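Long-range contacts in DUF1573 domain-containing protein (PDB 2QSV), which is of unknown function but may have cysteine-type peptidase activity, this chain being its C-terminal part with two immunoglobulin-like domains: residues A[40-45]-A[80-85]; A[133-138]-A[182-187]. All blocks are in the same frame, centred on the assembly; numbering follows the deposited sequence.

Interaction 1 of 2, residues A[40-45]-A[80-85]; sequences VSLPSF and EPLVLE
Glu80 reaches across to Ser44 and meets it with both carboxylate oxygens. Ser44 OG donates to Glu80 OE2 on its syn side, at 2.7 Å. Ser44 N donates to Glu80 OE1 at 2.9 Å, from above the carboxylate plane. Two bonds from one residue should fix the rotation of the carboxylate. Glu80, extended beyond CG, and Phe45 run antiparallel alongside each other, with Phe45 CE2 3.9 Å from Glu80 CG. The ring plane stands 84° from the carboxylate. Pro43 CB sits over the centre of one face of the same ring and also touches Glu80 CB.

Further along, the backbones pair. Val83 N donates to Ser41 O at 2.9 Å, and Val40 N donates to Val83 O, in a more bent bond. Val40 CG2 packs on Val83 CG1 at 3.6 Å, while Val40 CG1 lies against Glu85 CB. The Leu42 and Leu82 side chains lie alongside, pointing the same way, with Leu42 CD2 3.5 Å from Leu82 CD1, tighter than usual. A water joins Ser41 OG to Pro81 O.

Beside strand 76-87, Val101 of the neighbouring strand 94-105 touches Pro43 and Phe45. In this antiparallel pair strand 35-41 gives way to a loop while strand 76-87 runs on, within one sheet of an immunoglobulin-like (E-set) beta sandwich.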
# COMPACT_ATOMS: atom_id res chain seq x y z
N VAL A 40 -0.72 19.88 -5.43
CA VAL A 40 -1.30 19.92 -6.78
C VAL A 40 -2.21 18.72 -7.13
O VAL A 40 -3.03 18.81 -8.04
CB VAL A 40 -0.22 20.18 -7.88
CG1 VAL A 40 0.39 21.59 -7.71
CG2 VAL A 40 0.88 19.15 -7.82
N SER A 41 -2.06 17.62 -6.40
CA SER A 41 -2.93 16.46 -6.60
C SER A 41 -3.11 15.73 -5.27
O SER A 41 -2.14 15.56 -4.54
CB SER A 41 -2.33 15.52 -7.65
OG SER A 41 -3.26 14.55 -8.08
N LEU A 42 -4.35 15.35 -4.96
CA LEU A 42 -4.69 14.58 -3.76
C LEU A 42 -5.18 13.21 -4.17
O LEU A 42 -5.86 13.11 -5.17
CB LEU A 42 -5.88 15.22 -3.01
CG LEU A 42 -5.78 16.46 -2.14
CD1 LEU A 42 -7.20 16.93 -1.76
CD2 LEU A 42 -4.95 16.18 -0.88
N PRO A 43 -4.89 12.16 -3.38
CA PRO A 43 -5.58 10.87 -3.53
C PRO A 43 -7.10 11.02 -3.60
O PRO A 43 -7.67 11.85 -2.89
CB PRO A 43 -5.19 10.13 -2.26
CG PRO A 43 -3.83 10.62 -1.97
CD PRO A 43 -3.89 12.10 -2.31
N SER A 44 -7.76 10.22 -4.45
CA SER A 44 -9.21 10.28 -4.60
C SER A 44 -10.00 9.96 -3.32
O SER A 44 -11.20 10.27 -3.23
CB SER A 44 -9.67 9.31 -5.67
OG SER A 44 -9.42 7.98 -5.26
N PHE A 45 -9.32 9.34 -2.34
CA PHE A 45 -9.97 8.89 -1.10
C PHE A 45 -9.62 9.78 0.09
O PHE A 45 -9.94 9.43 1.23
CB PHE A 45 -9.62 7.41 -0.78
CG PHE A 45 -8.12 7.09 -0.81
CD1 PHE A 45 -7.31 7.29 0.31
CD2 PHE A 45 -7.53 6.59 -1.97
CE1 PHE A 45 -5.93 6.98 0.28
CE2 PHE A 45 -6.16 6.26 -2.01
CZ PHE A 45 -5.37 6.44 -0.88
N GLU A 80 -2.15 5.94 -3.86
CA GLU A 80 -2.26 7.14 -4.69
C GLU A 80 -1.36 8.24 -4.15
O GLU A 80 -1.24 8.39 -2.93
CB GLU A 80 -3.71 7.63 -4.74
CG GLU A 80 -4.69 6.74 -5.56
CD GLU A 80 -6.00 7.46 -5.87
OE1 GLU A 80 -5.99 8.70 -6.15
OE2 GLU A 80 -7.04 6.81 -5.80
N PRO A 81 -0.70 9.00 -5.05
CA PRO A 81 0.24 10.03 -4.57
C PRO A 81 -0.40 11.33 -4.07
O PRO A 81 -1.43 11.80 -4.58
CB PRO A 81 1.11 10.30 -5.81
CG PRO A 81 0.15 10.09 -6.99
CD PRO A 81 -0.77 8.94 -6.53
N LEU A 82 0.20 11.89 -3.05
CA LEU A 82 -0.04 13.29 -2.71
C LEU A 82 1.07 14.10 -3.43
O LEU A 82 2.27 13.91 -3.18
CB LEU A 82 0.00 13.44 -1.18
CG LEU A 82 -0.12 14.87 -0.64
CD1 LEU A 82 -1.58 15.27 -0.65
CD2 LEU A 82 0.44 14.93 0.79
N VAL A 83 0.70 14.96 -4.35
CA VAL A 83 1.74 15.62 -5.17
C VAL A 83 2.05 17.04 -4.67
O VAL A 83 1.18 17.91 -4.61
CB VAL A 83 1.42 15.58 -6.70
CG1 VAL A 83 2.64 16.07 -7.52
CG2 VAL A 83 1.04 14.15 -7.11
N LEU A 84 3.31 17.25 -4.30
CA LEU A 84 3.76 18.55 -3.77
C LEU A 84 4.63 19.34 -4.75
O LEU A 84 5.69 18.89 -5.15
CB LEU A 84 4.52 18.36 -2.46
CG LEU A 84 3.69 17.66 -1.38
CD1 LEU A 84 4.59 17.36 -0.21
CD2 LEU A 84 2.46 18.48 -0.97
N GLU A 85 4.14 20.51 -5.12
CA GLU A 85 4.87 21.41 -6.01
C GLU A 85 5.44 22.60 -5.23
O GLU A 85 4.71 23.40 -4.65
CB GLU A 85 3.98 21.92 -7.13
CG GLU A 85 4.67 22.93 -8.03
CD GLU A 85 3.69 23.63 -8.93
OE1 GLU A 85 3.51 23.15 -10.08
OE2 GLU A 85 3.09 24.65 -8.48
O HOH W 1 -3.15 11.85 -6.64

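Interaction 2 of 2, residues A[133-138]-A[182-187]; sequences GETTKA and AVDPQV
Thr135, Ala182 and Pro185 bury the most surface here. Thr135 comes down on the backbone of the facing chain. Its methyl CG2 stands anti to the backbone N, with OG1 beside that N (chi1 -54°). This puts CG2 3.4 Å from Val183 O. Thr135 OG1 lies 3.5 Å from Asp184 OD1, the two side chains crossing at a slant. Thr135 CA makes a CA-H...O contact with Val183 O as well.

Ala182 meets the other segment mostly through its CA. This atom approaches Thr136 O at 3.2 Å, in a second CA-H...O contact, and the Ala182 methyl faces the CG of Lys137 at 4.3 Å. Next to it, Thr136 and Val183 form an antiparallel hydrogen-bonded pair. Thr136 N donates to Val183 O at 3.0 Å, and Val183 N to Thr136 O at 2.8 Å. Both carbonyls are met in plane. Thr136 OG1 also donates to Glu134 O at 2.7 Å, from above the carbonyl plane, and so ties the strand to the loop before it.

Pro185 closes the other end. Its CG and CD lie against the Glu134 peptide, with CG 3.3 Å from Glu134 O. Pro185 opens a short helix, and Asp184 is its N-cap, accepting a weak bond from Gln186 N.

Around the contact, Thr136 and Val183 both touch Met128 of strand 125-130, in the other sheet, and Leu131 in the loop after it. Pro185 touches Leu220, at the chain terminus. Strand 176-183 continues the sheet to strand 162-166, where Ala182 pairs with Thr163, and helix 185-190 leads on to strand 195-204.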
# COMPACT_ATOMS: atom_id res chain seq x y z
N GLY A 133 21.40 -16.96 -7.70
CA GLY A 133 21.47 -16.34 -9.03
C GLY A 133 20.44 -16.63 -10.11
O GLY A 133 20.60 -16.19 -11.25
N GLU A 134 19.36 -17.32 -9.77
CA GLU A 134 18.30 -17.62 -10.76
C GLU A 134 16.90 -17.19 -10.25
O GLU A 134 16.62 -17.36 -9.05
CB GLU A 134 18.35 -19.11 -11.08
CG GLU A 134 18.61 -19.99 -9.86
CD GLU A 134 18.31 -21.46 -10.11
OE1 GLU A 134 18.79 -21.99 -11.16
OE2 GLU A 134 17.60 -22.09 -9.27
N THR A 135 16.04 -16.64 -11.12
CA THR A 135 14.69 -16.26 -10.68
C THR A 135 13.93 -17.51 -10.25
O THR A 135 13.81 -18.47 -11.02
CB THR A 135 13.88 -15.46 -11.70
OG1 THR A 135 14.63 -14.32 -12.11
CG2 THR A 135 12.55 -14.97 -11.07
N THR A 136 13.47 -17.50 -9.01
CA THR A 136 12.93 -18.68 -8.38
C THR A 136 11.43 -18.50 -8.12
O THR A 136 10.99 -17.50 -7.56
CB THR A 136 13.74 -18.99 -7.13
OG1 THR A 136 15.12 -19.02 -7.50
CG2 THR A 136 13.35 -20.33 -6.50
N LYS A 137 10.67 -19.48 -8.58
CA LYS A 137 9.25 -19.53 -8.45
C LYS A 137 8.81 -20.40 -7.28
O LYS A 137 9.47 -21.36 -6.93
CB LYS A 137 8.64 -20.08 -9.74
CG LYS A 137 8.70 -19.14 -10.92
CD LYS A 137 8.15 -19.89 -12.15
CE LYS A 137 8.34 -19.09 -13.43
NZ LYS A 137 7.38 -19.54 -14.47
N ALA A 138 7.68 -20.04 -6.68
CA ALA A 138 7.03 -20.89 -5.70
C ALA A 138 5.52 -20.71 -5.88
O ALA A 138 5.06 -19.82 -6.59
CB ALA A 138 7.47 -20.52 -4.27
N ALA A 182 7.30 -15.27 -7.36
CA ALA A 182 8.66 -15.31 -7.94
C ALA A 182 9.58 -14.30 -7.22
O ALA A 182 9.15 -13.17 -6.92
CB ALA A 182 8.63 -15.07 -9.46
N VAL A 183 10.79 -14.75 -6.86
CA VAL A 183 11.82 -13.87 -6.27
C VAL A 183 12.99 -13.75 -7.26
O VAL A 183 13.47 -14.76 -7.77
CB VAL A 183 12.27 -14.31 -4.85
CG1 VAL A 183 13.54 -13.48 -4.34
CG2 VAL A 183 11.13 -14.16 -3.89
N ASP A 184 13.40 -12.51 -7.57
CA ASP A 184 14.45 -12.21 -8.54
C ASP A 184 15.74 -11.85 -7.77
O ASP A 184 15.86 -10.73 -7.25
CB ASP A 184 14.02 -11.06 -9.47
CG ASP A 184 14.92 -10.92 -10.75
OD1 ASP A 184 16.08 -11.38 -10.79
OD2 ASP A 184 14.44 -10.29 -11.72
N PRO A 185 16.69 -12.80 -7.68
CA PRO A 185 17.94 -12.56 -6.95
C PRO A 185 18.82 -11.47 -7.62
O PRO A 185 19.66 -10.89 -6.93
CB PRO A 185 18.67 -13.91 -7.00
CG PRO A 185 18.13 -14.57 -8.20
CD PRO A 185 16.70 -14.13 -8.32
N GLN A 186 18.68 -11.28 -8.93
CA GLN A 186 19.39 -10.20 -9.65
C GLN A 186 18.95 -8.80 -9.21
O GLN A 186 19.77 -7.86 -9.21
CB GLN A 186 19.26 -10.36 -11.17
CG GLN A 186 19.77 -11.71 -11.69
CD GLN A 186 21.14 -12.14 -11.09
OE1 GLN A 186 22.12 -11.41 -11.17
NE2 GLN A 186 21.19 -13.35 -10.52
N VAL A 187 17.67 -8.67 -8.82
CA VAL A 187 17.14 -7.42 -8.30
C VAL A 187 17.72 -7.22 -6.93
O VAL A 187 18.16 -6.13 -6.62
CB VAL A 187 15.56 -7.35 -8.31
CG1 VAL A 187 15.03 -6.13 -7.56
CG2 VAL A 187 15.04 -7.32 -9.73

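In the fold
Interactions 1 and 2 belong to the two successive immunoglobulin-like domains of the chain. Interaction 1 closes before interaction 2 opens. Their centres are 34 Å apart, on opposite sides of the chain's centre, and their nearest atoms are about 21 Å apart, so they do not touch. Both join antiparallel neighbours near a strand end, but in different sheets. Interaction 1 is in the mixed five-stranded sheet of the first domain; interaction 2 is in the four-stranded antiparallel sheet of the second. The bound sodium ion lies about 9 Å from the Asp184 side chain, too far for it to be a ligand. The ion's site comprises Thr157, Asn159 and Leu162, and Val183 touches Leu162.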